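Local coordinates for dual specificity protein phosphatase 14 (Homo sapiens, PDB 2WGP), which removes phosphate from tyrosine, serine and threonine residues of proteins, inactivating the MAP kinases ERK, JNK and p38 and damping T-cell receptor signalling, at residues A83-G86 against L87-T91; A123-M126 against K127-V131; I158-E161 against R162-G166. One frame throughout, in Å; residues are numbered along the deposited sequence.

Overall arrangement
All three interactions are local, each made within one continuous run of chain, and they lie at the start of one helix and the ends of two others that pack together. Interaction 1 is the most buried: it leads into helix 89-101, and its side-chain contacts are apolar, over a 3-10 turn of backbone hydrogen bonds. Interactions 2 and 3 form the C-terminal turns of helices 116-129 and 151-165, are partly buried, and mix aromatic packing with polar side chains. Asp90 joins the three, receiving a salt bridge from Lys127 and a probable hydrogen bond from Tyr160, while Phe89 packs on Ala123 and Tyr160. Interactions 1 and 3 also touch a second subunit; no other chain of the assembly reaches interaction 2.

Interaction 1: residues A83-G86 against L87-T91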
ATOM      1  N   ALA A  83       1.202 -15.491   0.806  1.00 23.88           N
ATOM      2  CA  ALA A  83       1.497 -16.791   0.206  1.00 23.78           C
ATOM      3  C   ALA A  83       0.157 -17.386  -0.224  1.00 23.69           C
ATOM      4  O   ALA A  83      -0.787 -17.476   0.600  1.00 23.92           O
ATOM      5  CB  ALA A  83       2.196 -17.718   1.188  1.00 23.39           C
ATOM      6  N   PRO A  84       0.056 -17.804  -1.501  1.00 23.78           N
ATOM      7  CA  PRO A  84      -1.221 -18.286  -2.053  1.00 23.77           C
ATOM      8  C   PRO A  84      -1.478 -19.754  -1.715  1.00 23.77           C
ATOM      9  O   PRO A  84      -1.638 -20.606  -2.616  1.00 23.61           O
ATOM     10  CB  PRO A  84      -1.034 -18.085  -3.569  1.00 23.89           C
ATOM     11  CG  PRO A  84       0.406 -18.346  -3.764  1.00 24.78           C
ATOM     12  CD  PRO A  84       1.109 -17.788  -2.541  1.00 24.92           C
ATOM     13  N   ILE A  85      -1.551 -20.024  -0.413  1.00 23.43           N
ATOM     14  CA  ILE A  85      -1.775 -21.366   0.123  1.00 23.31           C
ATOM     15  C   ILE A  85      -3.071 -22.022  -0.404  1.00 22.80           C
ATOM     16  O   ILE A  85      -3.134 -23.247  -0.594  1.00 22.22           O
ATOM     17  CB  ILE A  85      -1.747 -21.346   1.668  1.00 24.23           C
ATOM     18  CG1 ILE A  85      -1.738 -22.764   2.247  1.00 25.19           C
ATOM     19  CG2 ILE A  85      -2.958 -20.577   2.238  1.00 24.61           C
ATOM     20  CD1 ILE A  85      -1.277 -22.812   3.701  1.00 25.40           C
ATOM     21  N   GLY A  86      -4.083 -21.207  -0.664  1.00 22.30           N
ATOM     22  CA  GLY A  86      -5.333 -21.671  -1.224  1.00 22.63           C
ATOM     23  C   GLY A  86      -5.226 -22.465  -2.519  1.00 22.61           C
ATOM     24  O   GLY A  86      -6.101 -23.288  -2.821  1.00 23.34           O
ATOM     25  N   LEU A  87      -4.161 -22.221  -3.284  1.00 23.56           N
ATOM     26  CA  LEU A  87      -3.920 -22.940  -4.524  1.00 23.29           C
ATOM     27  C   LEU A  87      -3.616 -24.417  -4.257  1.00 23.91           C
ATOM     28  O   LEU A  87      -3.599 -25.223  -5.183  1.00 25.01           O
ATOM     29  CB  LEU A  87      -2.764 -22.286  -5.314  1.00 22.54           C
ATOM     30  CG  LEU A  87      -2.969 -20.895  -5.935  1.00 22.63           C
ATOM     31  CD1 LEU A  87      -1.693 -20.351  -6.623  1.00 20.77           C
ATOM     32  CD2 LEU A  87      -4.123 -20.895  -6.938  1.00 22.45           C
ATOM     33  N   TYR A  88      -3.341 -24.758  -3.003  1.00 24.41           N
ATOM     34  CA  TYR A  88      -3.085 -26.133  -2.592  1.00 24.91           C
ATOM     35  C   TYR A  88      -4.244 -26.766  -1.813  1.00 25.22           C
ATOM     36  O   TYR A  88      -4.150 -27.918  -1.388  1.00 26.30           O
ATOM     37  CB  TYR A  88      -1.804 -26.203  -1.774  1.00 24.82           C
ATOM     38  CG  TYR A  88      -0.549 -25.846  -2.568  1.00 25.46           C
ATOM     39  CD1 TYR A  88       0.112 -26.810  -3.336  1.00 26.48           C
ATOM     40  CD2 TYR A  88      -0.038 -24.560  -2.560  1.00 25.51           C
ATOM     41  CE1 TYR A  88       1.272 -26.508  -4.050  1.00 27.40           C
ATOM     42  CE2 TYR A  88       1.135 -24.248  -3.282  1.00 26.70           C
ATOM     43  CZ  TYR A  88       1.770 -25.230  -4.032  1.00 26.56           C
ATOM     44  OH  TYR A  88       2.917 -24.949  -4.763  1.00 28.68           O
ATOM     45  N   PHE A  89      -5.336 -26.027  -1.607  1.00 25.78           N
ATOM     46  CA  PHE A  89      -6.438 -26.540  -0.794  1.00 25.22           C
ATOM     47  C   PHE A  89      -6.990 -27.839  -1.385  1.00 25.28           C
ATOM     48  O   PHE A  89      -7.007 -28.871  -0.690  1.00 24.52           O
ATOM     49  CB  PHE A  89      -7.554 -25.501  -0.624  1.00 25.59           C
ATOM     50  CG  PHE A  89      -7.242 -24.365   0.365  1.00 23.43           C
ATOM     51  CD1 PHE A  89      -8.108 -23.270   0.437  1.00 23.19           C
ATOM     52  CD2 PHE A  89      -6.116 -24.371   1.219  1.00 23.13           C
ATOM     53  CE1 PHE A  89      -7.856 -22.230   1.331  1.00 23.60           C
ATOM     54  CE2 PHE A  89      -5.888 -23.325   2.097  1.00 23.31           C
ATOM     55  CZ  PHE A  89      -6.757 -22.272   2.151  1.00 22.96           C
ATOM     56  N   ASP A  90      -7.390 -27.805  -2.659  1.00 25.59           N
ATOM     57  CA  ASP A  90      -7.966 -28.983  -3.332  1.00 25.81           C
ATOM     58  C   ASP A  90      -6.920 -30.079  -3.519  1.00 25.94           C
ATOM     59  O   ASP A  90      -7.174 -31.232  -3.214  1.00 24.54           O
ATOM     60  CB  ASP A  90      -8.595 -28.622  -4.695  1.00 25.42           C
ATOM     61  CG  ASP A  90      -9.937 -27.916  -4.550  1.00 25.93           C
ATOM     62  OD1 ASP A  90     -10.198 -26.949  -5.310  1.00 27.17           O
ATOM     63  OD2 ASP A  90     -10.738 -28.329  -3.681  1.00 25.43           O
ATOM     64  N   THR A  91      -5.719 -29.715  -3.972  1.00 26.07           N
ATOM     65  CA  THR A  91      -4.729 -30.745  -4.285  1.00 26.77           C
ATOM     66  C   THR A  91      -4.254 -31.491  -3.032  1.00 26.24           C
ATOM     67  O   THR A  91      -4.142 -32.733  -3.054  1.00 25.38           O
ATOM     68  CB  THR A  91      -3.566 -30.190  -5.138  1.00 27.67           C
ATOM     69  OG1 THR A  91      -2.888 -29.170  -4.420  1.00 29.22           O
ATOM     70  CG2 THR A  91      -4.103 -29.592  -6.474  1.00 29.98           C
TER
HETATM   71  O   HOH W   1      -7.441 -25.193  -4.269  1.00 24.32           O
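The ring of Phe89 lies flat over Gly86: the CA of Gly86 stands 3.4 Å from the centroid of the Phe89 ring and only 3° off its normal, a CH-pi contact. Glycine probably suits the place because, with no CB beside the ring, its CA can lie squarely under it. Phe89 CG stands anti to its own carbonyl carbon (chi1 -75°), which swings the ring back over the preceding turn, where Phe89 CE2 also meets Ile85 CG2 at 4.0 Å. Near the start of the turn, Pro84 CB touches Leu87 CD1 at 3.9 Å.

Behind these side chains runs a 3-10 turn, in which Leu87 N bonds to Pro84 O, Tyr88 N to Ile85 O at 2.9 Å, and Phe89 N to Gly86 O. A water oxygen lies 2.7 Å from Gly86 O, probably donating to it, and accepts a bond from Asp90 N. Further out, Gln156 holds Gly86 N and Ala83 O, while Pro84 and Leu87 pack on Val180 and Arg148 of a neighbouring subunit. The first amide of helix 89-101, Phe89 N, thus already has a carbonyl and the next a water, and the buried apolar side chain of Ile85 lies about 8 Å from that of the catalytic Cys110.

Interaction 2: residues A123-M126 against K127-V131; sequences AYLM and KFHNV
The last turns of helix 116-129 carry an aromatic cluster, in which the ring of Tyr124 meets those of Phe128 and His129, one turn on. With Tyr124 CG anti to the backbone N (chi1 166°), the ring leans along the helix towards its C-terminal end. Tyr124 CD1 touches Phe128 CD2 at 3.7 Å, the two ring planes inclined at 35°. On the CE2 side of the ring, Tyr124 CE2 lies 3.6 Å from His129 CD2, the ring planes 63° apart, and His129 NE2 gives the Tyr124 OH a weak hydrogen bond of 3.4 Å. Tyrosine suits this place, offering carbon to phenylalanine and a hydroxyl to histidine.

Beneath the rings the helical bonds continue: Phe128 N reaches Tyr124 O at 2.8 Å, and His129 N reaches Leu125 O. Asn130 then takes a positive phi and turns the chain, so that Val131 folds back. Val131 CG1 rests 3.6 Å from Leu125 O, and Val131 O receives a CA-H...O contact from Met126 CA at 3.3 Å.

The Phe128 ring stacks on His97 of helix 89-101, where Lys127 also finds Asp90 and Asp94. His129 and Leu125 meet Trp139 of helix 133-143, while Met126 packs against helix 151-165.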
ATOM      1  N   ALA A 123      -8.789 -26.890   5.609  1.00 23.11           N
ATOM      2  CA  ALA A 123      -9.383 -26.933   4.274  1.00 22.70           C
ATOM      3  C   ALA A 123      -9.865 -28.367   3.956  1.00 22.58           C
ATOM      4  O   ALA A 123     -10.973 -28.553   3.436  1.00 22.06           O
ATOM      5  CB  ALA A 123      -8.380 -26.432   3.222  1.00 22.61           C
ATOM      6  N   TYR A 124      -9.045 -29.362   4.290  1.00 22.85           N
ATOM      7  CA  TYR A 124      -9.392 -30.782   4.116  1.00 23.65           C
ATOM      8  C   TYR A 124     -10.667 -31.185   4.879  1.00 23.59           C
ATOM      9  O   TYR A 124     -11.563 -31.828   4.321  1.00 23.59           O
ATOM     10  CB  TYR A 124      -8.217 -31.694   4.544  1.00 24.63           C
ATOM     11  CG  TYR A 124      -8.618 -33.135   4.696  1.00 24.24           C
ATOM     12  CD1 TYR A 124      -8.787 -33.958   3.569  1.00 23.98           C
ATOM     13  CD2 TYR A 124      -8.890 -33.673   5.962  1.00 25.68           C
ATOM     14  CE1 TYR A 124      -9.183 -35.271   3.695  1.00 24.69           C
ATOM     15  CE2 TYR A 124      -9.320 -34.991   6.101  1.00 25.31           C
ATOM     16  CZ  TYR A 124      -9.457 -35.786   4.972  1.00 25.48           C
ATOM     17  OH  TYR A 124      -9.845 -37.090   5.108  1.00 25.93           O
ATOM     18  N   LEU A 125     -10.744 -30.799   6.143  1.00 23.10           N
ATOM     19  CA  LEU A 125     -11.926 -31.069   6.973  1.00 23.30           C
ATOM     20  C   LEU A 125     -13.218 -30.483   6.382  1.00 23.55           C
ATOM     21  O   LEU A 125     -14.252 -31.144   6.383  1.00 23.62           O
ATOM     22  CB  LEU A 125     -11.717 -30.547   8.395  1.00 23.28           C
ATOM     23  CG  LEU A 125     -10.704 -31.270   9.299  1.00 22.97           C
ATOM     24  CD1 LEU A 125     -10.635 -30.545  10.666  1.00 23.96           C
ATOM     25  CD2 LEU A 125     -11.049 -32.761   9.483  1.00 24.27           C
ATOM     26  N   MET A 126     -13.157 -29.264   5.856  1.00 23.93           N
ATOM     27  CA  MET A 126     -14.303 -28.676   5.194  1.00 24.07           C
ATOM     28  C   MET A 126     -14.714 -29.454   3.944  1.00 24.63           C
ATOM     29  O   MET A 126     -15.910 -29.742   3.754  1.00 24.17           O
ATOM     30  CB  MET A 126     -14.048 -27.225   4.811  1.00 24.71           C
ATOM     31  CG  MET A 126     -14.022 -26.248   6.000  1.00 24.02           C
ATOM     32  SD  MET A 126     -14.145 -24.551   5.485  1.00 25.41           S
ATOM     33  CE  MET A 126     -12.493 -24.271   4.792  1.00 22.81           C
ATOM     34  N   LYS A 127     -13.734 -29.802   3.111  1.00 24.08           N
ATOM     35  CA  LYS A 127     -14.020 -30.454   1.843  1.00 25.03           C
ATOM     36  C   LYS A 127     -14.490 -31.892   2.001  1.00 25.62           C
ATOM     37  O   LYS A 127     -15.428 -32.305   1.320  1.00 24.87           O
ATOM     38  CB  LYS A 127     -12.820 -30.410   0.900  1.00 25.14           C
ATOM     39  CG  LYS A 127     -13.164 -30.929  -0.526  1.00 25.90           C
ATOM     40  CD  LYS A 127     -11.992 -30.866  -1.475  1.00 27.51           C
ATOM     41  CE  LYS A 127     -12.421 -31.373  -2.860  1.00 27.62           C
ATOM     42  NZ  LYS A 127     -11.431 -31.014  -3.891  1.00 28.07           N
ATOM     43  N   PHE A 128     -13.852 -32.657   2.881  1.00 25.64           N
ATOM     44  CA  PHE A 128     -14.142 -34.092   2.963  1.00 25.91           C
ATOM     45  C   PHE A 128     -14.878 -34.558   4.221  1.00 26.51           C
ATOM     46  O   PHE A 128     -15.320 -35.701   4.264  1.00 26.32           O
ATOM     47  CB  PHE A 128     -12.850 -34.894   2.761  1.00 25.71           C
ATOM     48  CG  PHE A 128     -12.393 -34.917   1.342  1.00 25.25           C
ATOM     49  CD1 PHE A 128     -13.067 -35.701   0.395  1.00 25.65           C
ATOM     50  CD2 PHE A 128     -11.308 -34.147   0.933  1.00 25.89           C
ATOM     51  CE1 PHE A 128     -12.665 -35.718  -0.914  1.00 25.59           C
ATOM     52  CE2 PHE A 128     -10.896 -34.169  -0.361  1.00 26.16           C
ATOM     53  CZ  PHE A 128     -11.575 -34.957  -1.298  1.00 26.09           C
ATOM     54  N   HIS A 129     -15.039 -33.682   5.219  1.00 26.84           N
ATOM     55  CA  HIS A 129     -15.814 -34.008   6.411  1.00 27.64           C
ATOM     56  C   HIS A 129     -17.080 -33.150   6.596  1.00 28.45           C
ATOM     57  O   HIS A 129     -17.724 -33.221   7.627  1.00 29.84           O
ATOM     58  CB  HIS A 129     -14.899 -34.001   7.637  1.00 26.95           C
ATOM     59  CG  HIS A 129     -13.964 -35.158   7.653  1.00 27.45           C
ATOM     60  ND1 HIS A 129     -14.234 -36.315   8.351  1.00 28.02           N
ATOM     61  CD2 HIS A 129     -12.815 -35.387   6.976  1.00 28.13           C
ATOM     62  CE1 HIS A 129     -13.268 -37.191   8.138  1.00 28.79           C
ATOM     63  NE2 HIS A 129     -12.396 -36.654   7.306  1.00 27.54           N
ATOM     64  N   ASN A 130     -17.410 -32.333   5.600  1.00 29.32           N
ATOM     65  CA  ASN A 130     -18.664 -31.577   5.564  1.00 30.36           C
ATOM     66  C   ASN A 130     -18.907 -30.720   6.810  1.00 29.76           C
ATOM     67  O   ASN A 130     -19.991 -30.669   7.366  1.00 30.70           O
ATOM     68  CB  ASN A 130     -19.843 -32.526   5.308  1.00 31.60           C
ATOM     69  CG  ASN A 130     -21.050 -31.814   4.715  1.00 34.61           C
ATOM     70  OD1 ASN A 130     -20.895 -30.905   3.896  1.00 40.31           O
ATOM     71  ND2 ASN A 130     -22.254 -32.233   5.114  1.00 38.70           N
ATOM     72  N   VAL A 131     -17.865 -30.042   7.242  1.00 27.89           N
ATOM     73  CA  VAL A 131     -17.919 -29.246   8.445  1.00 27.43           C
ATOM     74  C   VAL A 131     -17.604 -27.804   7.995  1.00 26.17           C
ATOM     75  O   VAL A 131     -16.795 -27.608   7.098  1.00 25.10           O
ATOM     76  CB  VAL A 131     -16.948 -29.924   9.469  1.00 27.84           C
ATOM     77  CG1 VAL A 131     -15.523 -29.485   9.320  1.00 25.70           C
ATOM     78  CG2 VAL A 131     -17.476 -29.874  10.875  1.00 31.12           C
TER
HETATM   79  O   HOH W   2     -18.031 -30.146   2.120  1.00 51.52           O

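Interaction 3: residues I158-E161 against R162-G166; sequences IDYE and RQLFG
Polar and apolar side chains pair one turn apart at the C-terminal end of helix 151-165, where one flank meets helix 116-129 and another meets neighbouring subunits. On the polar flank, Gln163 NE2 gives Asp159 OD1 a hydrogen bond of 2.7 Å, arriving nearly in line with the carboxylate C-O bond, while the amide and carboxylate planes are turned 70° apart; NE2 also bonds Tyr177 OH of the second subunit. A chi1 of -168° turns the carboxylate of Asp159 away from its own N and brings it to this amide. Arg162 NH1 lies 4.1 Å from Asp159 OD2, too far for a salt bridge; Arg162 NH2 instead bridges to Asp159 of the third subunit, whose Arg162 in turn bridges to Asp159 OD1 here. With an alanine in place of this aspartate the Gln163 amide would probably lose an acceptor, and Arg162 of the third subunit its carboxylate partner.

The side-chain pairs follow the i to i+4 spacing of an alpha-helix, whose backbone bonds include Leu164 N to Tyr160 O (2.9 Å) and Phe165 N to Glu161 O (2.8 Å). Gly166 closes the helix with positive phi, a conformation less strained for glycine, which has no CB.

On the apolar flank, Leu164 CD1 sits over a face of the Tyr160 ring, 4.2 Å from its centroid, in a CH-pi contact. The tyrosine hydroxyl reaches on to Asp90. Glu161 serves both characters: its CG packs at the edge of the Phe165 ring, 3.7 Å from Phe165 CD1, and its OE2 accepts bonds from Thr169 OG1 and Leu133 N.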
ATOM      1  N   ILE A 158     -11.720 -18.473   4.254  1.00 22.53           N
ATOM      2  CA  ILE A 158     -13.080 -17.911   4.227  1.00 22.62           C
ATOM      3  C   ILE A 158     -13.641 -17.946   2.807  1.00 22.76           C
ATOM      4  O   ILE A 158     -14.792 -18.312   2.605  1.00 21.31           O
ATOM      5  CB  ILE A 158     -13.150 -16.473   4.801  1.00 22.87           C
ATOM      6  CG1 ILE A 158     -13.001 -16.497   6.326  1.00 22.00           C
ATOM      7  CG2 ILE A 158     -14.508 -15.804   4.411  1.00 21.18           C
ATOM      8  CD1 ILE A 158     -12.611 -15.126   6.992  1.00 21.15           C
ATOM      9  N   ASP A 159     -12.813 -17.571   1.830  1.00 23.63           N
ATOM     10  CA  ASP A 159     -13.198 -17.686   0.418  1.00 23.89           C
ATOM     11  C   ASP A 159     -13.504 -19.134   0.046  1.00 23.15           C
ATOM     12  O   ASP A 159     -14.513 -19.395  -0.586  1.00 22.53           O
ATOM     13  CB  ASP A 159     -12.124 -17.094  -0.524  1.00 24.40           C
ATOM     14  CG  ASP A 159     -12.633 -16.948  -1.957  1.00 26.09           C
ATOM     15  OD1 ASP A 159     -12.695 -17.966  -2.670  1.00 25.90           O
ATOM     16  OD2 ASP A 159     -12.999 -15.826  -2.367  1.00 25.81           O
ATOM     17  N   TYR A 160     -12.641 -20.064   0.452  1.00 23.24           N
ATOM     18  CA  TYR A 160     -12.817 -21.493   0.149  1.00 23.61           C
ATOM     19  C   TYR A 160     -14.082 -22.052   0.797  1.00 23.66           C
ATOM     20  O   TYR A 160     -14.832 -22.791   0.158  1.00 23.40           O
ATOM     21  CB  TYR A 160     -11.607 -22.279   0.623  1.00 23.60           C
ATOM     22  CG  TYR A 160     -11.530 -23.725   0.168  1.00 25.28           C
ATOM     23  CD1 TYR A 160     -11.562 -24.061  -1.198  1.00 25.98           C
ATOM     24  CD2 TYR A 160     -11.367 -24.755   1.101  1.00 24.72           C
ATOM     25  CE1 TYR A 160     -11.436 -25.369  -1.618  1.00 24.68           C
ATOM     26  CE2 TYR A 160     -11.274 -26.074   0.693  1.00 26.13           C
ATOM     27  CZ  TYR A 160     -11.300 -26.372  -0.666  1.00 26.63           C
ATOM     28  OH  TYR A 160     -11.165 -27.672  -1.035  1.00 28.14           O
ATOM     29  N   GLU A 161     -14.333 -21.657   2.050  1.00 23.42           N
ATOM     30  CA  GLU A 161     -15.586 -22.019   2.722  1.00 23.63           C
ATOM     31  C   GLU A 161     -16.801 -21.548   1.921  1.00 23.68           C
ATOM     32  O   GLU A 161     -17.760 -22.302   1.734  1.00 24.05           O
ATOM     33  CB  GLU A 161     -15.657 -21.436   4.122  1.00 23.47           C
ATOM     34  CG  GLU A 161     -16.923 -21.953   4.889  1.00 21.64           C
ATOM     35  CD  GLU A 161     -17.213 -21.257   6.197  1.00 23.42           C
ATOM     36  OE1 GLU A 161     -16.763 -20.113   6.398  1.00 21.84           O
ATOM     37  OE2 GLU A 161     -17.912 -21.886   7.050  1.00 23.26           O
ATOM     38  N   ARG A 162     -16.755 -20.300   1.445  1.00 25.01           N
ATOM     39  CA  ARG A 162     -17.853 -19.741   0.650  1.00 25.44           C
ATOM     40  C   ARG A 162     -18.042 -20.517  -0.659  1.00 25.57           C
ATOM     41  O   ARG A 162     -19.184 -20.740  -1.085  1.00 25.20           O
ATOM     42  CB  ARG A 162     -17.636 -18.249   0.350  1.00 26.29           C
ATOM     43  CG  ARG A 162     -17.739 -17.290   1.557  1.00 28.47           C
ATOM     44  CD  ARG A 162     -17.205 -15.864   1.184  1.00 32.49           C
ATOM     45  NE  ARG A 162     -18.153 -15.169   0.292  1.00 35.01           N
ATOM     46  CZ  ARG A 162     -17.843 -14.463  -0.806  1.00 34.44           C
ATOM     47  NH1 ARG A 162     -16.589 -14.315  -1.217  1.00 36.19           N
ATOM     48  NH2 ARG A 162     -18.812 -13.902  -1.500  1.00 30.29           N
ATOM     49  N   GLN A 163     -16.935 -20.924  -1.290  1.00 25.48           N
ATOM     50  CA  GLN A 163     -16.989 -21.749  -2.504  1.00 25.81           C
ATOM     51  C   GLN A 163     -17.680 -23.109  -2.204  1.00 25.03           C
ATOM     52  O   GLN A 163     -18.493 -23.605  -2.985  1.00 24.61           O
ATOM     53  CB  GLN A 163     -15.584 -22.026  -3.054  1.00 25.94           C
ATOM     54  CG  GLN A 163     -14.804 -20.831  -3.574  1.00 29.46           C
ATOM     55  CD  GLN A 163     -13.360 -21.215  -3.945  1.00 31.05           C
ATOM     56  OE1 GLN A 163     -13.163 -22.160  -4.704  1.00 35.94           O
ATOM     57  NE2 GLN A 163     -12.362 -20.529  -3.363  1.00 26.51           N
ATOM     58  N   LEU A 164     -17.334 -23.709  -1.070  1.00 25.21           N
ATOM     59  CA  LEU A 164     -17.884 -25.018  -0.710  1.00 25.31           C
ATOM     60  C   LEU A 164     -19.359 -24.974  -0.249  1.00 25.92           C
ATOM     61  O   LEU A 164     -20.171 -25.840  -0.640  1.00 24.76           O
ATOM     62  CB  LEU A 164     -17.025 -25.689   0.364  1.00 25.28           C
ATOM     63  CG  LEU A 164     -15.610 -26.170   0.026  1.00 25.46           C
ATOM     64  CD1 LEU A 164     -14.927 -26.725   1.276  1.00 23.90           C
ATOM     65  CD2 LEU A 164     -15.613 -27.234  -1.062  1.00 27.57           C
ATOM     66  N   PHE A 165     -19.720 -23.979   0.559  1.00 25.97           N
ATOM     67  CA  PHE A 165     -21.017 -23.999   1.223  1.00 26.58           C
ATOM     68  C   PHE A 165     -21.943 -22.852   0.852  1.00 27.67           C
ATOM     69  O   PHE A 165     -23.131 -22.862   1.230  1.00 26.92           O
ATOM     70  CB  PHE A 165     -20.812 -24.035   2.738  1.00 26.96           C
ATOM     71  CG  PHE A 165     -19.982 -25.208   3.208  1.00 26.95           C
ATOM     72  CD1 PHE A 165     -18.716 -25.026   3.739  1.00 26.43           C
ATOM     73  CD2 PHE A 165     -20.473 -26.498   3.102  1.00 28.80           C
ATOM     74  CE1 PHE A 165     -17.950 -26.122   4.189  1.00 26.30           C
ATOM     75  CE2 PHE A 165     -19.721 -27.593   3.549  1.00 29.31           C
ATOM     76  CZ  PHE A 165     -18.450 -27.398   4.085  1.00 28.45           C
ATOM     77  N   GLY A 166     -21.416 -21.863   0.128  1.00 27.29           N
ATOM     78  CA  GLY A 166     -22.201 -20.704  -0.275  1.00 28.30           C
ATOM     79  C   GLY A 166     -22.476 -19.713   0.837  1.00 28.88           C
ATOM     80  O   GLY A 166     -23.302 -18.811   0.675  1.00 29.20           O
TER